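Local coordinates for Glyco_hydro_cc domain-containing protein (Cryptococcus neoformans, PDB 6UBC) that probably binds beta-1,3-glucan oligosaccharides through a domain of glycoside hydrolase family 128, built as a beta/alpha barrel, at residues I270-P275 and A288-L293; A327-S330 and S335-I338; S257-L262 and D295-P300. All coordinates share one frame; numbering follows the deposited sequence.

Interaction 1: residues I270-P275 and A288-L293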
loop_
_atom_site.group_PDB
_atom_site.type_symbol
_atom_site.label_atom_id
_atom_site.label_comp_id
_atom_site.label_asym_id
_atom_site.label_seq_id
_atom_site.Cartn_x
_atom_site.Cartn_y
_atom_site.Cartn_z
ATOM N N ILE A 270 -1.676 3.479 7.291
ATOM C CA ILE A 270 -2.429 3.048 6.081
ATOM C C ILE A 270 -3.863 2.662 6.472
ATOM O O ILE A 270 -4.079 1.908 7.438
ATOM C CB ILE A 270 -1.685 1.918 5.390
ATOM C CG1 ILE A 270 -0.325 2.405 4.910
ATOM C CG2 ILE A 270 -2.585 1.294 4.288
ATOM C CD1 ILE A 270 0.552 1.283 4.363
ATOM N N GLY A 271 -4.838 3.148 5.709
ATOM C CA GLY A 271 -6.258 2.857 5.852
ATOM C C GLY A 271 -6.642 1.505 5.263
ATOM O O GLY A 271 -5.777 0.707 4.825
ATOM N N PHE A 272 -7.938 1.278 5.207
ATOM C CA PHE A 272 -8.506 -0.069 5.033
ATOM C C PHE A 272 -8.025 -0.699 3.731
ATOM O O PHE A 272 -7.922 -0.035 2.686
ATOM C CB PHE A 272 -10.025 -0.021 5.052
ATOM C CG PHE A 272 -10.551 0.889 6.133
ATOM C CD1 PHE A 272 -10.298 0.613 7.450
ATOM C CD2 PHE A 272 -11.247 2.049 5.819
ATOM C CE1 PHE A 272 -10.771 1.446 8.459
ATOM C CE2 PHE A 272 -11.753 2.872 6.814
ATOM C CZ PHE A 272 -11.522 2.558 8.142
ATOM N N GLU A 273 -7.799 -1.996 3.842
ATOM C CA GLU A 273 -7.430 -2.829 2.697
ATOM C C GLU A 273 -8.635 -3.093 1.803
ATOM O O GLU A 273 -9.474 -3.900 2.198
ATOM C CB GLU A 273 -6.918 -4.186 3.199
ATOM C CG GLU A 273 -6.448 -5.086 2.085
ATOM C CD GLU A 273 -5.046 -4.833 1.585
ATOM O OE1 GLU A 273 -4.315 -3.993 2.198
ATOM O OE2 GLU A 273 -4.707 -5.528 0.560
ATOM N N GLU A 274 -8.730 -2.488 0.617
ATOM C CA GLU A 274 -9.741 -2.880 -0.383
ATOM C C GLU A 274 -11.120 -3.021 0.255
ATOM O O GLU A 274 -11.830 -4.040 0.102
ATOM C CB GLU A 274 -9.175 -4.154 -0.990
ATOM C CG GLU A 274 -7.953 -3.882 -1.838
ATOM C CD GLU A 274 -7.310 -5.094 -2.498
ATOM O OE1 GLU A 274 -7.941 -6.209 -2.353
ATOM O OE2 GLU A 274 -6.235 -4.925 -3.206
ATOM N N PRO A 275 -11.650 -1.977 0.935
ATOM C CA PRO A 275 -12.999 -2.045 1.453
ATOM C C PRO A 275 -14.048 -2.190 0.339
ATOM O O PRO A 275 -15.222 -2.586 0.651
ATOM C CB PRO A 275 -13.145 -0.748 2.284
ATOM C CG PRO A 275 -12.166 0.204 1.587
ATOM C CD PRO A 275 -10.997 -0.697 1.209
ATOM N N ALA A 288 -20.406 4.227 4.310
ATOM C CA ALA A 288 -20.802 5.015 5.483
ATOM C C ALA A 288 -20.127 4.453 6.729
ATOM O O ALA A 288 -19.726 5.292 7.602
ATOM C CB ALA A 288 -22.319 5.057 5.639
ATOM N N ASP A 289 -20.064 3.126 6.874
ATOM C CA ASP A 289 -19.394 2.484 8.034
ATOM C C ASP A 289 -17.901 2.840 7.999
ATOM O O ASP A 289 -17.287 3.125 9.066
ATOM C CB ASP A 289 -19.562 0.970 8.052
ATOM C CG ASP A 289 -21.044 0.629 8.193
ATOM O OD1 ASP A 289 -21.714 1.386 8.847
ATOM O OD2 ASP A 289 -21.514 -0.306 7.569
ATOM N N ALA A 290 -17.314 2.860 6.795
ATOM C CA ALA A 290 -15.852 3.093 6.738
ATOM C C ALA A 290 -15.536 4.542 7.123
ATOM O O ALA A 290 -14.474 4.815 7.793
ATOM C CB ALA A 290 -15.337 2.762 5.378
ATOM N N ALA A 291 -16.383 5.457 6.655
ATOM C CA ALA A 291 -16.182 6.900 6.904
ATOM C C ALA A 291 -16.181 7.139 8.417
ATOM O O ALA A 291 -15.283 7.805 8.920
ATOM C CB ALA A 291 -17.254 7.695 6.207
ATOM N N SER A 292 -17.200 6.619 9.109
ATOM C CA SER A 292 -17.348 6.767 10.572
ATOM C C SER A 292 -16.119 6.168 11.281
ATOM O O SER A 292 -15.598 6.834 12.185
ATOM C CB SER A 292 -18.640 6.183 11.081
ATOM O OG SER A 292 -18.651 6.430 12.496
ATOM N N LEU A 293 -15.609 4.997 10.864
ATOM C CA LEU A 293 -14.449 4.341 11.530
ATOM C C LEU A 293 -13.178 5.170 11.298
ATOM O O LEU A 293 -12.400 5.346 12.222
ATOM C CB LEU A 293 -14.308 2.917 11.001
ATOM C CG LEU A 293 -13.186 2.104 11.631
ATOM C CD1 LEU A 293 -13.379 2.030 13.126
ATOM C CD2 LEU A 293 -13.179 0.680 11.028
#
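In a beta-alpha unit of the barrel, F272 packs its ring against A290 and L293 on helix 287-298, the helix that follows strand 268-270 and its long loop. Segment 270-275 leaves the end of that strand, and the two segments bury 158 Å² together, about half of it on F272 and most of the rest on A290 and L293. The ring is sent toward the helix by a first torsion of -43°, with CG beside the backbone N and anti to the carbonyl carbon. A290 is met in two ways. Its backbone O lies 3.5 Å from F272 CE2, at the ring edge and near the ring plane, and is only slightly farther, 3.7 Å, from F272 CZ. Its methyl CB stands 3.9 Å from F272 CE2. L293 comes up obliquely at another part of the rim: L293 CD2 is 3.6 Å from F272 CE1, and a first torsion of -178°, CG anti to the backbone N, goes with L293 CG lying 3.9 Å from F272 CZ. A290 lies one turn before L293, both side chains start toward the ring, and the far end of the ring, CE1, CZ and CE2, abuts the carbonyl, methyl and isobutyl groups of one helix face. P311 also touches F272, and W324 of helix 324-331 touches A290. The backbone O of F272 and the backbone N of E274 both pair with S312 OG, while the carboxylate of E274 is bonded to H342 and S282. Across the two segments, then, the contact rests on shape and dispersion, with a weakly polar approach of aromatic C-H groups to a carbonyl oxygen, and the acidic side chains of the loop turn to other partners.

Interaction 2: residues A327-S330 and S335-I338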
loop_
_atom_site.group_PDB
_atom_site.type_symbol
_atom_site.label_atom_id
_atom_site.label_comp_id
_atom_site.label_asym_id
_atom_site.label_seq_id
_atom_site.Cartn_x
_atom_site.Cartn_y
_atom_site.Cartn_z
ATOM N N ALA A 327 -17.299 8.650 -2.710
ATOM C CA ALA A 327 -18.348 8.831 -1.674
ATOM C C ALA A 327 -17.712 8.904 -0.290
ATOM O O ALA A 327 -18.157 9.709 0.527
ATOM C CB ALA A 327 -19.395 7.759 -1.722
ATOM N N PHE A 328 -16.730 8.073 -0.001
ATOM C CA PHE A 328 -16.004 8.060 1.292
ATOM C C PHE A 328 -15.413 9.450 1.533
ATOM O O PHE A 328 -15.509 10.005 2.627
ATOM C CB PHE A 328 -14.917 6.971 1.247
ATOM C CG PHE A 328 -13.939 6.911 2.392
ATOM C CD1 PHE A 328 -14.258 6.232 3.576
ATOM C CD2 PHE A 328 -12.675 7.507 2.304
ATOM C CE1 PHE A 328 -13.365 6.218 4.642
ATOM C CE2 PHE A 328 -11.785 7.436 3.357
ATOM C CZ PHE A 328 -12.123 6.801 4.527
ATOM N N SER A 329 -14.810 10.036 0.512
ATOM C CA SER A 329 -14.146 11.357 0.595
ATOM C C SER A 329 -15.160 12.437 0.951
ATOM O O SER A 329 -14.804 13.364 1.737
ATOM C CB SER A 329 -13.441 11.680 -0.727
ATOM O OG SER A 329 -12.750 12.949 -0.667
ATOM N N SER A 330 -16.353 12.329 0.388
ATOM C CA SER A 330 -17.492 13.229 0.651
ATOM C C SER A 330 -17.936 13.133 2.100
ATOM O O SER A 330 -18.226 14.201 2.685
ATOM C CB SER A 330 -18.628 12.928 -0.247
ATOM O OG SER A 330 -18.232 13.326 -1.524
ATOM N N SER A 335 -9.672 14.599 6.115
ATOM C CA SER A 335 -9.267 13.959 4.833
ATOM C C SER A 335 -7.937 13.229 5.051
ATOM O O SER A 335 -7.282 13.374 6.120
ATOM C CB SER A 335 -9.245 14.864 3.605
ATOM O OG SER A 335 -9.208 14.036 2.376
ATOM N N TRP A 336 -7.524 12.494 4.042
ATOM C CA TRP A 336 -6.211 11.842 4.075
ATOM C C TRP A 336 -5.140 12.817 3.573
ATOM O O TRP A 336 -5.500 13.811 2.861
ATOM C CB TRP A 336 -6.234 10.561 3.270
ATOM C CG TRP A 336 -6.588 10.722 1.819
ATOM C CD1 TRP A 336 -5.708 10.953 0.808
ATOM C CD2 TRP A 336 -7.858 10.499 1.212
ATOM N NE1 TRP A 336 -6.352 10.926 -0.378
ATOM C CE2 TRP A 336 -7.674 10.615 -0.170
ATOM C CE3 TRP A 336 -9.121 10.180 1.685
ATOM C CZ2 TRP A 336 -8.723 10.487 -1.059
ATOM C CZ3 TRP A 336 -10.165 10.062 0.793
ATOM C CH2 TRP A 336 -9.964 10.240 -0.563
ATOM N N ASP A 337 -3.883 12.491 3.877
ATOM C CA ASP A 337 -2.713 13.251 3.361
ATOM C C ASP A 337 -2.245 12.654 2.034
ATOM O O ASP A 337 -1.801 13.398 1.161
ATOM C CB ASP A 337 -1.606 13.238 4.400
ATOM C CG ASP A 337 -2.006 13.849 5.698
ATOM O OD1 ASP A 337 -2.423 14.973 5.652
ATOM O OD2 ASP A 337 -1.870 13.210 6.731
ATOM N N ILE A 338 -2.295 11.320 1.945
ATOM C CA ILE A 338 -1.672 10.503 0.865
ATOM C C ILE A 338 -2.712 9.532 0.296
ATOM O O ILE A 338 -3.332 8.828 1.076
ATOM C CB ILE A 338 -0.393 9.816 1.362
ATOM C CG1 ILE A 338 0.688 10.863 1.682
ATOM C CG2 ILE A 338 0.090 8.783 0.360
ATOM C CD1 ILE A 338 1.874 10.283 2.333
HETATM O O HOH W 1 -11.761 14.227 1.832
#
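W336, in the loop before strand 339-345, packs its six-membered ring against F328 and S329 of helix 324-331. The buried side is aromatic. W336 CZ3 lies 3.9 Å from F328 CD2, at the edge of the phenyl ring and in its plane, and the two side chains run obliquely to each other. S329 adds its methylene, with CB 3.8 Å from W336 CH2. A first torsion of 59°, which puts CG between the backbone N and the carbonyl carbon, brings the indole back alongside its own chain, where S335 OG stands 3.8 Å above one face, toward the rim. Beyond the two segments W294 meets F328 edge-to-face, K364 makes a cation-pi contact with W336, and W336 NE1 is bonded to T339 OG1.

The other side is looser and wet. The partly exposed serines do not touch; one water links them, 3.0 Å from S329 OG and 2.6 Å from S335 OG. Direct contact is thus carried by hydrocarbon and aromatic carbon, whereas the hydroxyls meet through solvent, which implies dispersion forces within and a water bridge at the margin.

Interaction 3: residues S257-L262 and D295-P300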
loop_
_atom_site.group_PDB
_atom_site.type_symbol
_atom_site.label_atom_id
_atom_site.label_comp_id
_atom_site.label_asym_id
_atom_site.label_seq_id
_atom_site.Cartn_x
_atom_site.Cartn_y
_atom_site.Cartn_z
ATOM N N SER A 257 -8.571 -4.494 17.198
ATOM C CA SER A 257 -8.372 -4.424 18.651
ATOM C C SER A 257 -6.946 -3.951 18.953
ATOM O O SER A 257 -6.757 -3.011 19.799
ATOM C CB SER A 257 -8.791 -5.751 19.256
ATOM O OG SER A 257 -8.332 -5.741 20.562
ATOM N N ALA A 258 -5.945 -4.393 18.185
ATOM C CA ALA A 258 -4.550 -3.940 18.395
ATOM C C ALA A 258 -4.454 -2.433 18.063
ATOM O O ALA A 258 -3.648 -1.692 18.700
ATOM C CB ALA A 258 -3.584 -4.788 17.580
ATOM N N PHE A 259 -5.133 -2.025 16.997
ATOM C CA PHE A 259 -5.063 -0.618 16.539
ATOM C C PHE A 259 -5.630 0.287 17.641
ATOM O O PHE A 259 -5.066 1.288 17.936
ATOM C CB PHE A 259 -5.832 -0.420 15.231
ATOM C CG PHE A 259 -5.458 0.896 14.592
ATOM C CD1 PHE A 259 -4.353 0.987 13.758
ATOM C CD2 PHE A 259 -6.130 2.063 14.920
ATOM C CE1 PHE A 259 -3.933 2.195 13.239
ATOM C CE2 PHE A 259 -5.741 3.260 14.336
ATOM C CZ PHE A 259 -4.629 3.325 13.523
ATOM N N LYS A 260 -6.766 -0.082 18.175
ATOM C CA LYS A 260 -7.402 0.703 19.266
ATOM C C LYS A 260 -6.488 0.728 20.504
ATOM O O LYS A 260 -6.577 1.742 21.189
ATOM C CB LYS A 260 -8.789 0.160 19.571
ATOM C CG LYS A 260 -9.778 0.254 18.438
ATOM C CD LYS A 260 -11.170 -0.048 18.863
ATOM C CE LYS A 260 -12.056 1.185 18.782
ATOM N NZ LYS A 260 -13.010 1.268 19.922
ATOM N N ALA A 261 -5.571 -0.234 20.744
ATOM C CA ALA A 261 -4.682 -0.226 21.937
ATOM C C ALA A 261 -3.401 0.568 21.691
ATOM O O ALA A 261 -2.552 0.577 22.579
ATOM C CB ALA A 261 -4.351 -1.639 22.391
ATOM N N LEU A 262 -3.202 1.173 20.525
ATOM C CA LEU A 262 -1.985 1.969 20.322
ATOM C C LEU A 262 -2.000 3.076 21.394
ATOM O O LEU A 262 -3.098 3.587 21.697
ATOM C CB LEU A 262 -1.948 2.513 18.887
ATOM C CG LEU A 262 -1.790 1.420 17.812
ATOM C CD1 LEU A 262 -1.908 2.028 16.414
ATOM C CD2 LEU A 262 -0.488 0.680 17.965
ATOM N N ASP A 295 -12.989 8.372 10.756
ATOM C CA ASP A 295 -13.093 9.621 11.523
ATOM C C ASP A 295 -12.876 9.346 13.014
ATOM O O ASP A 295 -12.117 10.104 13.625
ATOM C CB ASP A 295 -14.404 10.363 11.282
ATOM C CG ASP A 295 -14.324 11.206 10.013
ATOM O OD1 ASP A 295 -13.201 11.685 9.697
ATOM O OD2 ASP A 295 -15.348 11.327 9.360
ATOM N N SER A 296 -13.393 8.245 13.539
ATOM C CA SER A 296 -13.358 7.986 14.992
ATOM C C SER A 296 -12.041 7.394 15.433
ATOM O O SER A 296 -11.672 7.623 16.576
ATOM C CB SER A 296 -14.476 7.087 15.392
ATOM O OG SER A 296 -14.247 5.762 14.948
ATOM N N THR A 297 -11.364 6.617 14.603
ATOM C CA THR A 297 -10.283 5.682 15.019
ATOM C C THR A 297 -8.937 5.982 14.353
ATOM O O THR A 297 -7.941 5.887 15.026
ATOM C CB THR A 297 -10.770 4.249 14.784
ATOM O OG1 THR A 297 -11.987 4.092 15.500
ATOM C CG2 THR A 297 -9.828 3.171 15.255
ATOM N N ILE A 298 -8.927 6.404 13.069
ATOM C CA ILE A 298 -7.699 6.777 12.330
ATOM C C ILE A 298 -7.426 8.285 12.482
ATOM O O ILE A 298 -6.303 8.658 12.960
ATOM C CB ILE A 298 -7.836 6.351 10.855
ATOM C CG1 ILE A 298 -7.767 4.823 10.712
ATOM C CG2 ILE A 298 -6.734 7.012 10.048
ATOM C CD1 ILE A 298 -8.144 4.317 9.310
ATOM N N ALA A 299 -8.380 9.121 12.112
ATOM C CA ALA A 299 -8.223 10.608 12.090
ATOM C C ALA A 299 -7.655 11.197 13.385
ATOM O O ALA A 299 -6.828 12.114 13.307
ATOM C CB ALA A 299 -9.515 11.247 11.732
ATOM N N PRO A 300 -8.040 10.753 14.604
ATOM C CA PRO A 300 -7.506 11.386 15.811
ATOM C C PRO A 300 -5.972 11.452 15.856
ATOM O O PRO A 300 -5.425 12.357 16.488
ATOM C CB PRO A 300 -8.091 10.513 16.938
ATOM C CG PRO A 300 -9.384 9.984 16.373
ATOM C CD PRO A 300 -9.008 9.691 14.929
#
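T297 and F259 supply most of the 159 Å² buried here, with K260 closing the outer margin. The phenyl ring of F259, near the end of helix 250-260, lies against T297 and I298, in the C-terminal part of helix 287-298. Its CE2 is 3.5 Å from T297 O, which lies at the ring edge and in the ring plane; its CD2 is 3.9 Å from T297 CG2. Two parts of one residue, carbonyl and methyl, thus meet the same border of the ring. The threonine torsion of -56° explains the choice of branch: CG2 is anti to the backbone N and faces the phenylalanine, while OG1 turns to S296 OG, 2.9 Å away, in a hydrogen bond. T297, whose carbonyl and methyl meet F259, lies within a wider pi-type turn at 295-298.

K260 contributes its aliphatic stem, CG standing 4.3 Å from T297 CG2 on the exposed flank. On the inner flank I298 CG1 approaches F259 CE2 obliquely at 4.4 Å, a looser touch. L262 CD1 rests 3.7 Å above one face of the F259 ring, offset toward its rim. F259 and I298 both also touch I269 of strand 268-270, which lies beneath the pair. Neighbouring outer helices meeting over a parallel strand in this way are typical of the beta/alpha barrel, the fold of clan GH-A glycosidases.

In the fold
Helix 287-298 serves interactions 1 and 3, whose centres are 12 Å apart and which touch through F272 CZ and I298 CD1, 4.0 Å from each other. Interaction 1 is nested in the chain between the segments of interaction 3; interaction 2 follows both. It also adjoins interaction 1, at a centre distance of 10 Å, with F328 CE1 3.6 Å from A290 O. Interactions 2 and 3 do not touch, their centres being about 17 Å apart. Helices 250-260, 287-298 and 324-331 thus follow one another round the barrel, packed outside its parallel strands, and the middle helix connects the three contacts into one continuous patch of the shell.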